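Local coordinates for protein aspartokinase 1, chloroplastic (Arabidopsis thaliana, PDB 2CDQ) that phosphorylates L-aspartate with ATP, the first step of lysine, threonine, methionine and isoleucine synthesis, and binds lysine and S-adenosylmethionine as allosteric effectors, at residues 190-195 / 241-246. Sequence-based numbering, arbitrary orientation.
Sequences ATYPAV and GKALGL
The ammonium group of Lys242 sits over one face of the Tyr192 ring in a cation-pi contact, NZ lying 3.8 Å from the ring centroid and 22° off the ring normal. It is displaced toward the rim, with NZ 3.5 Å from Tyr192 CE1, and Glu189 is at most a long, weak ion-pair partner for the same charge. The aliphatic part of the lysine shares the same ring: Lys242 CD makes a CH-pi contact 3.9 Å from the Tyr192 centroid. With CG anti to the backbone N (chi1 178°) the lysine chain runs extended past the CE2 side of the ring, and its bend at chi4 (-92°) brings NZ back above the CD1–CE1 side. Ala243 meets the ring differently, its methyl lying in the ring plane at the edge, where CB is 3.9 Å from Tyr192 CD2. That methyl also rests 3.6 Å from Tyr192 O, which fits the close approach of the two backbones here, 4.5 Å between the CA atoms of Tyr192 and Ala243. One helical turn on from Tyr192, Val195 CG1 adds a looser apolar contact, 4.3 Å from Leu244 CD1. The contact thus joins the first turn of helix 191-205 to the last turn of helix 232-244, which a Schellman motif at Gly245 closes before strand 248-253, at the surface of the amino acid kinase domain; helix 293-302 lies against the pair, Glu301 touching both residues and Pro298 the tyrosine.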
loop_
_atom_site.group_PDB
_atom_site.type_symbol
_atom_site.label_atom_id
_atom_site.label_comp_id
_atom_site.label_asym_id
_atom_site.label_seq_id
_atom_site.Cartn_x
_atom_site.Cartn_y
_atom_site.Cartn_z
ATOM N N ALA A 190 29.973 15.585 10.560
ATOM C CA ALA A 190 31.199 16.394 10.663
ATOM C C ALA A 190 31.193 17.638 9.764
ATOM O O ALA A 190 32.057 18.515 9.891
ATOM C CB ALA A 190 32.428 15.534 10.383
ATOM N N THR A 191 30.209 17.706 8.868
ATOM C CA THR A 191 30.070 18.798 7.907
ATOM C C THR A 191 29.761 20.134 8.588
ATOM O O THR A 191 30.365 21.152 8.243
ATOM C CB THR A 191 29.008 18.451 6.810
ATOM O OG1 THR A 191 29.523 17.427 5.947
ATOM C CG2 THR A 191 28.640 19.665 5.962
ATOM N N TYR A 192 28.845 20.129 9.556
ATOM C CA TYR A 192 28.415 21.376 10.211
ATOM C C TYR A 192 29.548 22.154 10.903
ATOM O O TYR A 192 29.705 23.354 10.651
ATOM C CB TYR A 192 27.233 21.142 11.166
ATOM C CG TYR A 192 26.045 20.487 10.502
ATOM C CD1 TYR A 192 25.717 19.163 10.781
ATOM C CD2 TYR A 192 25.263 21.182 9.580
ATOM C CE1 TYR A 192 24.632 18.545 10.169
ATOM C CE2 TYR A 192 24.175 20.574 8.955
ATOM C CZ TYR A 192 23.865 19.254 9.256
ATOM O OH TYR A 192 22.793 18.635 8.652
ATOM N N PRO A 193 30.336 21.485 11.775
ATOM C CA PRO A 193 31.474 22.185 12.393
ATOM C C PRO A 193 32.565 22.610 11.397
ATOM O O PRO A 193 33.139 23.698 11.549
ATOM C CB PRO A 193 32.026 21.156 13.391
ATOM C CG PRO A 193 30.901 20.184 13.607
ATOM C CD PRO A 193 30.226 20.102 12.277
ATOM N N ALA A 194 32.832 21.768 10.393
ATOM C CA ALA A 194 33.874 22.039 9.395
ATOM C C ALA A 194 33.547 23.249 8.529
ATOM O O ALA A 194 34.418 24.077 8.251
ATOM C CB ALA A 194 34.114 20.815 8.524
ATOM N N VAL A 195 32.286 23.344 8.114
ATOM C CA VAL A 195 31.827 24.412 7.225
ATOM C C VAL A 195 31.710 25.755 7.951
ATOM O O VAL A 195 32.138 26.787 7.420
ATOM C CB VAL A 195 30.503 24.020 6.512
ATOM C CG1 VAL A 195 29.785 25.242 5.936
ATOM C CG2 VAL A 195 30.788 23.001 5.419
ATOM N N GLY A 241 22.678 26.722 6.387
ATOM C CA GLY A 241 21.789 27.344 7.368
ATOM C C GLY A 241 21.989 26.814 8.777
ATOM O O GLY A 241 22.232 27.597 9.703
ATOM N N LYS A 242 21.896 25.489 8.932
ATOM C CA LYS A 242 22.096 24.818 10.224
ATOM C C LYS A 242 23.514 25.028 10.764
ATOM O O LYS A 242 23.701 25.283 11.957
ATOM C CB LYS A 242 21.778 23.318 10.119
ATOM C CG LYS A 242 21.997 22.524 11.415
ATOM C CD LYS A 242 21.482 21.087 11.306
ATOM C CE LYS A 242 21.473 20.369 12.663
ATOM N NZ LYS A 242 22.729 19.611 12.946
ATOM N N ALA A 243 24.498 24.933 9.874
ATOM C CA ALA A 243 25.904 25.066 10.246
ATOM C C ALA A 243 26.235 26.455 10.789
ATOM O O ALA A 243 27.097 26.598 11.662
ATOM C CB ALA A 243 26.800 24.728 9.060
ATOM N N LEU A 244 25.541 27.470 10.279
ATOM C CA LEU A 244 25.796 28.857 10.669
ATOM C C LEU A 244 24.691 29.444 11.557
ATOM O O LEU A 244 24.742 30.624 11.916
ATOM C CB LEU A 244 26.020 29.730 9.424
ATOM C CG LEU A 244 27.404 29.731 8.761
ATOM C CD1 LEU A 244 27.714 28.406 8.066
ATOM C CD2 LEU A 244 27.525 30.889 7.774
ATOM N N GLY A 245 23.701 28.618 11.902
ATOM C CA GLY A 245 22.591 29.020 12.771
ATOM C C GLY A 245 21.886 30.303 12.358
ATOM O O GLY A 245 21.581 31.150 13.202
ATOM N N LEU A 246 21.619 30.440 11.061
ATOM C CA LEU A 246 21.038 31.667 10.513
ATOM C C LEU A 246 19.545 31.807 10.834
ATOM O O LEU A 246 18.911 30.853 11.298
ATOM C CB LEU A 246 21.292 31.737 9.007
ATOM C CG LEU A 246 22.747 31.525 8.573
ATOM C CD1 LEU A 246 22.855 31.360 7.070
ATOM C CD2 LEU A 246 23.629 32.667 9.039
#